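Local structure of annexin A8 (Homo sapiens, 1W3W) at residues T49-S52 against N53-Q57; D182-D185 against L186-A189; D197-K200 against F201-I204; V248-T251 against Q252-S256; E285-L288 against N289-C293. The protein binds calcium and, in a calcium-dependent way, phospholipids, and acts as an anticoagulant that indirectly inhibits the thromboplastin-specific complex of blood coagulation. All coordinates share one frame; numbering follows the deposited sequence.

Interaction 1. Residues T49-S52 against N53-Q57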
loop_
_atom_site.group_PDB
_atom_site.type_symbol
_atom_site.label_atom_id
_atom_site.label_comp_id
_atom_site.label_asym_id
_atom_site.label_seq_id
_atom_site.Cartn_x
_atom_site.Cartn_y
_atom_site.Cartn_z
ATOM N N THR A 49 6.600 -17.399 -6.062
ATOM C CA THR A 49 5.436 -16.698 -6.650
ATOM C C THR A 49 4.216 -17.569 -6.884
ATOM O O THR A 49 3.169 -17.039 -7.221
ATOM C CB THR A 49 5.766 -16.000 -7.984
ATOM O OG1 THR A 49 6.050 -16.980 -9.000
ATOM C CG2 THR A 49 6.996 -15.128 -7.863
ATOM N N LYS A 50 4.338 -18.887 -6.738
ATOM C CA LYS A 50 3.206 -19.791 -6.905
ATOM C C LYS A 50 2.675 -20.355 -5.592
ATOM O O LYS A 50 1.740 -21.138 -5.609
ATOM C CB LYS A 50 3.579 -20.949 -7.848
ATOM C CG LYS A 50 3.848 -20.524 -9.295
ATOM C CD LYS A 50 2.620 -19.880 -9.927
ATOM C CE LYS A 50 2.866 -19.408 -11.371
ATOM N NZ LYS A 50 2.014 -18.212 -11.681
ATOM N N ARG A 51 3.268 -19.992 -4.464
ATOM C CA ARG A 51 2.751 -20.372 -3.158
ATOM C C ARG A 51 2.218 -19.131 -2.456
ATOM O O ARG A 51 2.635 -18.031 -2.739
ATOM C CB ARG A 51 3.844 -21.014 -2.297
ATOM C CG ARG A 51 4.470 -22.279 -2.883
ATOM C CD ARG A 51 3.546 -23.505 -2.943
ATOM N NE ARG A 51 4.318 -24.630 -3.461
ATOM C CZ ARG A 51 4.359 -25.014 -4.733
ATOM N NH1 ARG A 51 3.590 -24.450 -5.658
ATOM N NH2 ARG A 51 5.157 -26.014 -5.077
ATOM N N SER A 52 1.293 -19.313 -1.535
ATOM C CA SER A 52 0.732 -18.200 -0.781
ATOM C C SER A 52 1.713 -17.726 0.286
ATOM O O SER A 52 2.672 -18.418 0.627
ATOM C CB SER A 52 -0.578 -18.627 -0.136
ATOM O OG SER A 52 -0.347 -19.534 0.927
ATOM N N ASN A 53 1.441 -16.560 0.852
ATOM C CA ASN A 53 2.307 -16.002 1.865
ATOM C C ASN A 53 2.467 -16.970 3.034
ATOM O O ASN A 53 3.578 -17.200 3.520
ATOM C CB ASN A 53 1.771 -14.645 2.318
ATOM C CG ASN A 53 2.705 -13.949 3.251
ATOM O OD1 ASN A 53 2.846 -14.358 4.394
ATOM N ND2 ASN A 53 3.377 -12.908 2.769
ATOM N N THR A 54 1.366 -17.585 3.463
ATOM C CA THR A 54 1.412 -18.458 4.622
ATOM C C THR A 54 2.208 -19.716 4.308
ATOM O O THR A 54 2.979 -20.172 5.141
ATOM C CB THR A 54 -0.020 -18.752 5.129
ATOM O OG1 THR A 54 -0.570 -17.526 5.645
ATOM C CG2 THR A 54 0.002 -19.665 6.339
ATOM N N GLN A 55 2.060 -20.240 3.098
ATOM C CA GLN A 55 2.882 -21.354 2.653
ATOM C C GLN A 55 4.367 -20.993 2.608
ATOM O O GLN A 55 5.195 -21.808 2.992
ATOM C CB GLN A 55 2.437 -21.862 1.290
ATOM C CG GLN A 55 1.095 -22.556 1.316
ATOM C CD GLN A 55 0.593 -22.903 -0.065
ATOM O OE1 GLN A 55 0.843 -22.179 -1.028
ATOM N NE2 GLN A 55 -0.135 -24.021 -0.166
ATOM N N ARG A 56 4.697 -19.784 2.157
ATOM C CA ARG A 56 6.065 -19.295 2.244
ATOM C C ARG A 56 6.632 -19.294 3.667
ATOM O O ARG A 56 7.803 -19.588 3.843
ATOM C CB ARG A 56 6.194 -17.886 1.677
ATOM C CG ARG A 56 5.983 -17.772 0.197
ATOM C CD ARG A 56 6.159 -16.320 -0.301
ATOM N NE ARG A 56 5.241 -16.133 -1.405
ATOM C CZ ARG A 56 4.283 -15.228 -1.495
ATOM N NH1 ARG A 56 4.105 -14.278 -0.581
ATOM N NH2 ARG A 56 3.504 -15.275 -2.565
ATOM N N GLN A 57 5.827 -18.942 4.667
ATOM C CA GLN A 57 6.284 -18.948 6.057
ATOM C C GLN A 57 6.597 -20.374 6.525
ATOM O O GLN A 57 7.580 -20.609 7.237
ATOM C CB GLN A 57 5.242 -18.299 6.988
ATOM C CG GLN A 57 4.810 -16.867 6.609
ATOM C CD GLN A 57 5.971 -15.949 6.308
ATOM O OE1 GLN A 57 6.985 -15.997 6.988
ATOM N NE2 GLN A 57 5.825 -15.107 5.296
#
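Arg-51 meets Gln-55 where the loop after helix 41-48 runs into helix 53-67. The aliphatic start of the arginine touches the amide oxygen: Arg-51 CB is 3.5 Å from Gln-55 OE1, and CD packs against the same atom. The two side chains cross at about a right angle, their guanidinium and amide planes 73° apart, while the charged end of Arg-51 goes to a salt bridge with Asp-26. On the backbone side, Arg-51 O lies 2.9 Å from Arg-56 NH2.

Ser-52, the next residue, is the N-cap and forms a capping box with Gln-55. In one direction Ser-52 N donates to Gln-55 OE1 over 2.9 Å, nearly straight and tilted 20° from the amide carbonyl plane. In the other, Gln-55 N gives a weak bond to Ser-52 OG at 3.3 Å, possible because OG stands between the backbone N and the carbonyl carbon (chi1 71°). Gln-55, extended beyond CG, brings its amide back over the first turn to reach the loop. Ser-52 O opens the regular helical pattern by accepting from Arg-56 N at 2.9 Å, and the Ser-52 carbonyl carbon sits 4.0 Å above the Arg-56 guanidinium, over its centre.

That guanidinium ties the corner to its surroundings, donating through NE to Leu-48 O at the end of helix 41-48 and through NH1 to Leu-90 O of helix 81-91. Within this first annexin repeat, the capped start of helix 53-67 is thus clasped between the helix before it and helix 81-91.

Interaction 2. Residues D182-D185 against L186-A189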
loop_
_atom_site.group_PDB
_atom_site.type_symbol
_atom_site.label_atom_id
_atom_site.label_comp_id
_atom_site.label_asym_id
_atom_site.label_seq_id
_atom_site.Cartn_x
_atom_site.Cartn_y
_atom_site.Cartn_z
ATOM N N ASP A 182 -21.175 18.836 7.963
ATOM C CA ASP A 182 -19.822 18.570 7.498
ATOM C C ASP A 182 -19.585 19.182 6.117
ATOM O O ASP A 182 -18.555 19.798 5.902
ATOM C CB ASP A 182 -19.538 17.070 7.464
ATOM C CG ASP A 182 -19.249 16.502 8.830
ATOM O OD1 ASP A 182 -19.177 15.255 8.924
ATOM O OD2 ASP A 182 -19.085 17.214 9.855
ATOM N N ALA A 183 -20.536 19.037 5.201
ATOM C CA ALA A 183 -20.395 19.592 3.859
ATOM C C ALA A 183 -20.400 21.128 3.887
ATOM O O ALA A 183 -19.627 21.779 3.184
ATOM C CB ALA A 183 -21.480 19.084 2.973
ATOM N N GLN A 184 -21.263 21.697 4.713
ATOM C CA GLN A 184 -21.297 23.133 4.926
ATOM C C GLN A 184 -19.967 23.628 5.495
ATOM O O GLN A 184 -19.465 24.649 5.061
ATOM C CB GLN A 184 -22.454 23.501 5.870
ATOM C CG GLN A 184 -22.761 24.994 5.939
ATOM C CD GLN A 184 -23.266 25.545 4.606
ATOM O OE1 GLN A 184 -22.658 26.453 4.026
ATOM N NE2 GLN A 184 -24.382 24.994 4.123
ATOM N N ASP A 185 -19.388 22.894 6.441
ATOM C CA ASP A 185 -18.111 23.289 7.048
ATOM C C ASP A 185 -16.949 23.204 6.067
ATOM O O ASP A 185 -16.037 24.017 6.136
ATOM C CB ASP A 185 -17.772 22.414 8.255
ATOM C CG ASP A 185 -18.644 22.702 9.456
ATOM O OD1 ASP A 185 -18.575 21.908 10.415
ATOM O OD2 ASP A 185 -19.449 23.661 9.512
ATOM N N LEU A 186 -16.968 22.213 5.176
ATOM C CA LEU A 186 -15.915 22.063 4.170
ATOM C C LEU A 186 -15.968 23.198 3.166
ATOM O O LEU A 186 -14.949 23.714 2.739
ATOM C CB LEU A 186 -16.045 20.729 3.420
ATOM C CG LEU A 186 -15.711 19.485 4.233
ATOM C CD1 LEU A 186 -15.928 18.259 3.386
ATOM C CD2 LEU A 186 -14.285 19.535 4.785
ATOM N N TYR A 187 -17.173 23.578 2.798
ATOM C CA TYR A 187 -17.387 24.682 1.893
ATOM C C TYR A 187 -16.902 25.997 2.520
ATOM O O TYR A 187 -16.146 26.737 1.897
ATOM C CB TYR A 187 -18.865 24.743 1.581
ATOM C CG TYR A 187 -19.289 25.820 0.635
ATOM C CD1 TYR A 187 -18.718 25.941 -0.631
ATOM C CD2 TYR A 187 -20.295 26.707 0.990
ATOM C CE1 TYR A 187 -19.137 26.936 -1.513
ATOM C CE2 TYR A 187 -20.716 27.693 0.120
ATOM C CZ TYR A 187 -20.138 27.803 -1.130
ATOM O OH TYR A 187 -20.584 28.799 -1.976
ATOM N N ALA A 188 -17.329 26.267 3.754
ATOM C CA ALA A 188 -16.901 27.456 4.495
ATOM C C ALA A 188 -15.378 27.515 4.662
ATOM O O ALA A 188 -14.783 28.579 4.556
ATOM C CB ALA A 188 -17.582 27.501 5.868
ATOM N N ALA A 189 -14.760 26.365 4.906
ATOM C CA ALA A 189 -13.314 26.265 5.110
ATOM C C ALA A 189 -12.522 26.613 3.846
ATOM O O ALA A 189 -11.454 27.221 3.925
ATOM C CB ALA A 189 -12.943 24.868 5.588
#
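Gln-184 and Tyr-187, three residues apart on one helix, are set with the amide standing steeply to the ring, the two planes 77° apart. The amide oxygen comes to the rim of the phenol and lies in its plane, with Gln-184 OE1 3.9 Å from Tyr-187 CD2. Both side chains leave with CG opposite the backbone N (chi1 -168° for Gln-184), but the glutamine then bends at chi2, and this turn carries its amide along the helix to the tyrosine edge. The approach is a loose van der Waals one.

Leu-186 departs on a different side. Its branch folds back over the preceding turn, where CG rests 3.3 Å from Asp-182 O, the same carbonyl that accepts from Leu-186 N at 3.0 Å. Ala-189 does likewise one turn on, its CB 3.3 Å from Asp-185 O, which takes the bond from Ala-189 N. Four successive i to i+4 backbone bonds run through the contact. The Asp-185 carboxylate turns to Gln-181.

Helix 176-191 of the third annexin repeat is seated on two neighbours here. Leu-186 packs on Phe-201 and Ile-204 of helix 198-207, while the Tyr-187 side chain touches Ile-223 and Ala-224 of helix 210-224. Asp-182, buried between them, pairs with Arg-208 and with His-212 of helix 210-224.

Interaction 3. Residues D197-K200 against F201-I204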
loop_
_atom_site.group_PDB
_atom_site.type_symbol
_atom_site.label_atom_id
_atom_site.label_comp_id
_atom_site.label_asym_id
_atom_site.label_seq_id
_atom_site.Cartn_x
_atom_site.Cartn_y
_atom_site.Cartn_z
ATOM N N ASP A 197 -8.751 26.829 5.807
ATOM C CA ASP A 197 -8.771 26.211 7.132
ATOM C C ASP A 197 -8.536 24.712 6.977
ATOM O O ASP A 197 -9.479 23.909 6.956
ATOM C CB ASP A 197 -10.097 26.486 7.844
ATOM C CG ASP A 197 -10.066 26.105 9.312
ATOM O OD1 ASP A 197 -9.167 25.337 9.733
ATOM O OD2 ASP A 197 -10.913 26.529 10.124
ATOM N N GLU A 198 -7.257 24.357 6.888
ATOM C CA GLU A 198 -6.839 22.992 6.579
ATOM C C GLU A 198 -7.332 22.017 7.649
ATOM O O GLU A 198 -7.713 20.899 7.327
ATOM C CB GLU A 198 -5.308 22.883 6.435
ATOM C CG GLU A 198 -4.598 24.018 5.687
ATOM C CD GLU A 198 -4.695 23.906 4.179
ATOM O OE1 GLU A 198 -5.779 23.534 3.672
ATOM O OE2 GLU A 198 -3.684 24.202 3.495
ATOM N N MET A 199 -7.337 22.448 8.911
ATOM C CA MET A 199 -7.725 21.576 10.027
ATOM C C MET A 199 -9.163 21.083 9.940
ATOM O O MET A 199 -9.474 20.009 10.439
ATOM C CB MET A 199 -7.514 22.274 11.378
ATOM C CG MET A 199 -6.089 22.189 11.910
ATOM S SD MET A 199 -5.380 20.503 11.939
ATOM C CE MET A 199 -6.556 19.651 12.980
ATOM N N LYS A 200 -10.033 21.876 9.321
ATOM C CA LYS A 200 -11.424 21.481 9.142
ATOM C C LYS A 200 -11.540 20.350 8.120
ATOM O O LYS A 200 -12.251 19.373 8.352
ATOM C CB LYS A 200 -12.290 22.676 8.731
ATOM C CG LYS A 200 -13.747 22.528 9.142
ATOM C CD LYS A 200 -13.935 22.618 10.671
ATOM C CE LYS A 200 -14.200 21.248 11.333
ATOM N NZ LYS A 200 -15.464 21.241 12.147
ATOM N N PHE A 201 -10.839 20.494 6.997
ATOM C CA PHE A 201 -10.710 19.409 6.034
ATOM C C PHE A 201 -10.146 18.155 6.681
ATOM O O PHE A 201 -10.681 17.060 6.493
ATOM C CB PHE A 201 -9.802 19.813 4.869
ATOM C CG PHE A 201 -10.516 20.505 3.756
ATOM C CD1 PHE A 201 -10.929 19.800 2.635
ATOM C CD2 PHE A 201 -10.764 21.867 3.818
ATOM C CE1 PHE A 201 -11.590 20.441 1.594
ATOM C CE2 PHE A 201 -11.421 22.519 2.778
ATOM C CZ PHE A 201 -11.837 21.805 1.669
ATOM N N ILE A 202 -9.073 18.314 7.454
ATOM C CA ILE A 202 -8.344 17.165 7.997
ATOM C C ILE A 202 -9.211 16.368 8.956
ATOM O O ILE A 202 -9.282 15.138 8.871
ATOM C CB ILE A 202 -7.023 17.612 8.679
ATOM C CG1 ILE A 202 -6.023 18.072 7.619
ATOM C CG2 ILE A 202 -6.421 16.478 9.514
ATOM C CD1 ILE A 202 -4.804 18.795 8.193
ATOM N N THR A 203 -9.892 17.072 9.851
ATOM C CA THR A 203 -10.706 16.430 10.871
ATOM C C THR A 203 -11.858 15.630 10.278
ATOM O O THR A 203 -12.102 14.499 10.678
ATOM C CB THR A 203 -11.266 17.486 11.854
ATOM O OG1 THR A 203 -10.176 18.140 12.512
ATOM C CG2 THR A 203 -12.035 16.817 12.988
ATOM N N ILE A 204 -12.575 16.225 9.340
ATOM C CA ILE A 204 -13.703 15.545 8.721
ATOM C C ILE A 204 -13.227 14.356 7.860
ATOM O O ILE A 204 -13.780 13.256 7.948
ATOM C CB ILE A 204 -14.544 16.561 7.909
ATOM C CG1 ILE A 204 -15.310 17.472 8.879
ATOM C CG2 ILE A 204 -15.499 15.863 6.953
ATOM C CD1 ILE A 204 -15.756 18.789 8.277
#
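From Asp-197 at the N-cap, the backbone enters helix 198-207 and settles into i to i+4 bonding, with Ile-202 N donating to Glu-198 O at 2.9 Å and Ile-204 N reaching Lys-200 O in a weaker bond of 3.3 Å. Between these two, Met-199 O takes two bonds from a single residue. Thr-203 N approaches it at 3.0 Å from one face of the carbonyl plane, 36° out of it, and Thr-203 OG1 donates at 2.9 Å from the opposite face. The hydroxyl gets there because OG1 lies opposite its own carbonyl carbon (chi1 -62°), which points it back up the helix. A partly exposed threonine thereby satisfies its hydroxyl proton within the helix.

The Met-199 side chain bends round beside the hydroxyl bond. Folded at both chi2 and chi3, it crosses Ile-202 with SD 4.2 Å from the Ile-202 CD1 methyl and brings its CE methyl 4.0 Å from Thr-203 OG1. Ile-202 in turn lays CG1 against Glu-198 O at 3.3 Å. On another side, the edge of the Phe-201 ring faces Asp-197 O, which lies in the ring plane 4.0 Å from CD2.

Helix 198-207 is packed from several directions in the third repeat. Ile-202 meets Ile-158 of helix 153-163 and Met-244 of helix 238-252, and Phe-201 reaches Met-244 and also Ile-232 of helix 228-235. Asp-197 and Lys-200 lie against Ala-189 of helix 176-191.

Interaction 4. Residues V248-T251 against Q252-S256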
loop_
_atom_site.group_PDB
_atom_site.type_symbol
_atom_site.label_atom_id
_atom_site.label_comp_id
_atom_site.label_asym_id
_atom_site.label_seq_id
_atom_site.Cartn_x
_atom_site.Cartn_y
_atom_site.Cartn_z
ATOM N N VAL A 248 -9.718 10.652 -0.260
ATOM C CA VAL A 248 -10.913 10.727 -1.092
ATOM C C VAL A 248 -11.007 9.533 -2.062
ATOM O O VAL A 248 -12.045 8.861 -2.138
ATOM C CB VAL A 248 -10.984 12.082 -1.869
ATOM C CG1 VAL A 248 -12.059 12.050 -2.910
ATOM C CG2 VAL A 248 -11.239 13.236 -0.908
ATOM N N LYS A 249 -9.914 9.239 -2.767
ATOM C CA LYS A 249 -9.899 8.125 -3.730
ATOM C C LYS A 249 -10.133 6.780 -3.053
ATOM O O LYS A 249 -10.883 5.945 -3.578
ATOM C CB LYS A 249 -8.577 8.102 -4.498
ATOM C CG LYS A 249 -8.445 9.234 -5.493
ATOM C CD LYS A 249 -7.036 9.337 -6.019
ATOM C CE LYS A 249 -6.997 10.212 -7.269
ATOM N NZ LYS A 249 -5.589 10.531 -7.615
ATOM N N CYS A 250 -9.509 6.568 -1.890
ATOM C CA CYS A 250 -9.663 5.314 -1.147
ATOM C C CYS A 250 -11.086 5.128 -0.615
ATOM O O CYS A 250 -11.575 4.012 -0.483
ATOM C CB CYS A 250 -8.656 5.243 -0.005
ATOM S SG CYS A 250 -6.969 4.931 -0.587
ATOM N N THR A 251 -11.753 6.235 -0.332
ATOM C CA THR A 251 -13.131 6.211 0.141
ATOM C C THR A 251 -14.086 5.820 -0.971
ATOM O O THR A 251 -15.006 5.048 -0.751
ATOM C CB THR A 251 -13.497 7.612 0.679
ATOM O OG1 THR A 251 -12.723 7.884 1.849
ATOM C CG2 THR A 251 -14.946 7.677 1.143
ATOM N N GLN A 252 -13.865 6.368 -2.158
ATOM C CA GLN A 252 -14.723 6.139 -3.317
ATOM C C GLN A 252 -14.577 4.723 -3.892
ATOM O O GLN A 252 -15.559 4.031 -4.119
ATOM C CB GLN A 252 -14.396 7.164 -4.403
ATOM C CG GLN A 252 -14.776 8.561 -3.983
ATOM C CD GLN A 252 -14.298 9.630 -4.938
ATOM O OE1 GLN A 252 -14.911 10.695 -5.021
ATOM N NE2 GLN A 252 -13.207 9.366 -5.647
ATOM N N ASN A 253 -13.341 4.295 -4.115
ATOM C CA ASN A 253 -13.074 2.945 -4.592
ATOM C C ASN A 253 -11.615 2.609 -4.376
ATOM O O ASN A 253 -10.743 3.093 -5.076
ATOM C CB ASN A 253 -13.446 2.788 -6.078
ATOM C CG ASN A 253 -13.532 1.323 -6.512
ATOM O OD1 ASN A 253 -12.615 0.534 -6.284
ATOM N ND2 ASN A 253 -14.647 0.956 -7.147
ATOM N N LEU A 254 -11.369 1.758 -3.394
ATOM C CA LEU A 254 -10.025 1.343 -3.032
ATOM C C LEU A 254 -9.281 0.613 -4.161
ATOM O O LEU A 254 -8.095 0.823 -4.369
ATOM C CB LEU A 254 -10.139 0.435 -1.821
ATOM C CG LEU A 254 -8.886 0.097 -1.053
ATOM C CD1 LEU A 254 -8.149 1.364 -0.630
ATOM C CD2 LEU A 254 -9.306 -0.754 0.142
ATOM N N HIS A 255 -9.986 -0.249 -4.876
ATOM C CA HIS A 255 -9.378 -1.055 -5.929
ATOM C C HIS A 255 -8.906 -0.170 -7.074
ATOM O O HIS A 255 -7.834 -0.372 -7.636
ATOM C CB HIS A 255 -10.376 -2.106 -6.442
ATOM C CG HIS A 255 -11.106 -2.822 -5.350
ATOM N ND1 HIS A 255 -10.455 -3.554 -4.382
ATOM C CD2 HIS A 255 -12.425 -2.889 -5.050
ATOM C CE1 HIS A 255 -11.343 -4.058 -3.542
ATOM N NE2 HIS A 255 -12.547 -3.669 -3.927
ATOM N N SER A 256 -9.718 0.819 -7.409
ATOM C CA SER A 256 -9.370 1.825 -8.405
ATOM C C SER A 256 -8.163 2.682 -7.965
ATOM O O SER A 256 -7.330 3.074 -8.802
ATOM C CB SER A 256 -10.601 2.695 -8.688
ATOM O OG SER A 256 -10.262 3.847 -9.419
#
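Cys-250 overlaps Leu-254 across the break between two helices, SG lying 3.8 Å from the Leu-254 CD1 methyl and CB only slightly farther. The leucine bends across to it: CG stands opposite the backbone N (chi1 -167°), and CD1 then turns back toward the end of the preceding helix. It is an apolar touch across the junction of the two helices.

One turn earlier, Val-248 and Gln-252 lie side by side and point the same way. Gln-252 CG sits 3.3 Å from Val-248 O, which also accepts from Gln-252 N at 3.1 Å. The last regular bond of this helix follows, Asn-253 N to Lys-249 O at 3.0 Å and almost straight.

Asn-253 is then the first residue to leave helical angles, and it serves as N-cap of the next helix. Its OD1 accepts from Ser-256 N at 3.1 Å, the donor coming from above the carbonyl plane, 47° out of it. One residue thus ends one helix through its backbone and begins the next through its side chain.

This is the junction of the third and fourth annexin repeats, where helix 238-252 gives way to helix 254-266. Val-248 is buried against Phe-217 of helix 210-224 and Ile-232 of helix 228-235, Thr-251 packs on Leu-213 and Leu-214, and His-255 rests on helix 288-299. Both Cys-250 and Leu-254 touch Ser-122 of helix 113-122.

Interaction 5. Residues E285-L288 against N289-C293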
loop_
_atom_site.group_PDB
_atom_site.type_symbol
_atom_site.label_atom_id
_atom_site.label_comp_id
_atom_site.label_asym_id
_atom_site.label_seq_id
_atom_site.Cartn_x
_atom_site.Cartn_y
_atom_site.Cartn_z
ATOM N N GLU A 285 -2.989 -11.085 -2.356
ATOM C CA GLU A 285 -3.979 -12.032 -1.822
ATOM C C GLU A 285 -5.267 -11.371 -1.308
ATOM O O GLU A 285 -6.005 -11.979 -0.539
ATOM C CB GLU A 285 -3.351 -12.877 -0.718
ATOM C CG GLU A 285 -2.159 -13.664 -1.220
ATOM C CD GLU A 285 -1.476 -14.521 -0.168
ATOM O OE1 GLU A 285 -2.013 -14.729 0.945
ATOM O OE2 GLU A 285 -0.369 -14.974 -0.490
ATOM N N ILE A 286 -5.521 -10.131 -1.715
ATOM C CA ILE A 286 -6.743 -9.422 -1.345
ATOM C C ILE A 286 -7.583 -9.102 -2.568
ATOM O O ILE A 286 -8.707 -9.594 -2.699
ATOM C CB ILE A 286 -6.413 -8.143 -0.572
ATOM C CG1 ILE A 286 -5.612 -8.497 0.691
ATOM C CG2 ILE A 286 -7.719 -7.362 -0.212
ATOM C CD1 ILE A 286 -5.032 -7.287 1.436
ATOM N N ASP A 287 -7.050 -8.284 -3.467
ATOM C CA ASP A 287 -7.865 -7.778 -4.570
ATOM C C ASP A 287 -7.099 -7.506 -5.859
ATOM O O ASP A 287 -7.524 -6.683 -6.677
ATOM C CB ASP A 287 -8.612 -6.515 -4.125
ATOM C CG ASP A 287 -7.683 -5.387 -3.747
ATOM O OD1 ASP A 287 -6.452 -5.601 -3.592
ATOM O OD2 ASP A 287 -8.111 -4.230 -3.571
ATOM N N LEU A 288 -6.017 -8.237 -6.082
ATOM C CA LEU A 288 -5.230 -8.029 -7.286
ATOM C C LEU A 288 -6.072 -8.332 -8.535
ATOM O O LEU A 288 -5.929 -7.662 -9.551
ATOM C CB LEU A 288 -3.931 -8.853 -7.245
ATOM C CG LEU A 288 -2.910 -8.570 -8.353
ATOM C CD1 LEU A 288 -2.379 -7.171 -8.298
ATOM C CD2 LEU A 288 -1.770 -9.566 -8.264
ATOM N N ASN A 289 -6.972 -9.305 -8.450
ATOM C CA ASN A 289 -7.904 -9.584 -9.567
ATOM C C ASN A 289 -8.786 -8.356 -9.946
ATOM O O ASN A 289 -8.953 -8.036 -11.123
ATOM C CB ASN A 289 -8.769 -10.811 -9.244
ATOM C CG ASN A 289 -9.668 -10.605 -8.001
ATOM O OD1 ASN A 289 -9.240 -10.055 -6.978
ATOM N ND2 ASN A 289 -10.924 -11.047 -8.103
ATOM N N LEU A 290 -9.306 -7.654 -8.942
ATOM C CA LEU A 290 -10.106 -6.453 -9.166
ATOM C C LEU A 290 -9.248 -5.272 -9.638
ATOM O O LEU A 290 -9.683 -4.476 -10.446
ATOM C CB LEU A 290 -10.890 -6.081 -7.897
ATOM C CG LEU A 290 -11.975 -7.068 -7.453
ATOM C CD1 LEU A 290 -12.422 -6.782 -6.036
ATOM C CD2 LEU A 290 -13.209 -7.026 -8.378
ATOM N N ILE A 291 -8.021 -5.180 -9.144
ATOM C CA ILE A 291 -7.086 -4.169 -9.577
ATOM C C ILE A 291 -6.811 -4.347 -11.086
ATOM O O ILE A 291 -6.827 -3.378 -11.842
ATOM C CB ILE A 291 -5.786 -4.232 -8.736
ATOM C CG1 ILE A 291 -6.078 -3.798 -7.284
ATOM C CG2 ILE A 291 -4.709 -3.328 -9.348
ATOM C CD1 ILE A 291 -4.938 -4.051 -6.277
ATOM N N LYS A 292 -6.615 -5.587 -11.518
ATOM C CA LYS A 292 -6.341 -5.883 -12.924
ATOM C C LYS A 292 -7.508 -5.446 -13.800
ATOM O O LYS A 292 -7.308 -4.852 -14.847
ATOM C CB LYS A 292 -6.068 -7.371 -13.114
ATOM C CG LYS A 292 -4.639 -7.784 -12.706
ATOM C CD LYS A 292 -4.555 -9.279 -12.352
ATOM C CE LYS A 292 -4.622 -10.148 -13.583
ATOM N NZ LYS A 292 -4.566 -11.598 -13.260
ATOM N N CYS A 293 -8.723 -5.737 -13.348
ATOM C CA CYS A 293 -9.931 -5.365 -14.068
ATOM C C CYS A 293 -10.092 -3.846 -14.186
ATOM O O CYS A 293 -10.389 -3.306 -15.276
ATOM C CB CYS A 293 -11.133 -5.974 -13.371
ATOM S SG CYS A 293 -12.690 -5.588 -14.170
#
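The start of helix 288-299 in the fourth annexin repeat is the element here, a helix N-terminus whose N-cap residue, Asp-287, makes no capping bond with its side chain. Asp-287 instead meets Ile-291 one turn on. The two side chains cross at a slant, the Ile-291 CD1 methyl coming 3.5 Å from Asp-287 OD1, and Ile-291 CG1 lies 3.3 Å from the backbone O of Asp-287. That oxygen accepts from Ile-291 N at 2.9 Å, with the donor close to the line of the carbonyl.

The carboxylate is engaged elsewhere. With CG between the backbone N and the carbonyl carbon (chi1 62°), it is directed to Arg-283, which forms a salt bridge through OD1, and to His-255, which bonds OD2 from helix 254-266. Two basic partners would be expected to favour its ionised form, and they hold its rotation while the isoleucine methyl packs beside it. Ile-291 also leans on Phe-258 and Leu-262 of helix 254-266; its side chain is about 9 Å from that of Met-266, one of the calcium-binding residues.

Asn-289 likewise turns back, with Asn-289 OD1 3.5 Å from Asp-287 C. Farther round, the stem of Lys-292 lies along the Leu-288 carbonyl before bending at chi3 and sending its amine to the backbone oxygens of Val-323 and Ser-325. At that turn Lys-292 N donates to Leu-288 O over 2.9 Å, while Lys-292 CG rests 3.4 Å from the same oxygen.

Interactions 2 and 3 belong to consecutive helices of the third repeat, touching with centres about 9 Å apart; both mix buried apolar residues with more open ones. Interaction 1 lies on the opposite side of the chain's centre from them, yet it touches interaction 5: Glu-285 OE2 meets Asn-53 N, joining first and fourth repeats. Interaction 4, the most superficial, adjoins interaction 5 through His-255 and Asp-287. Four contacts include an N-cap residue, Asp-197 in interaction 3 among them, and three use its side chain differently: Ser-52 forms a capping box, Asn-253 caps through its amide oxygen, and Asp-287 spends its carboxylate on other helices. Interaction 2, within a helix, relies on plain backbone bonding.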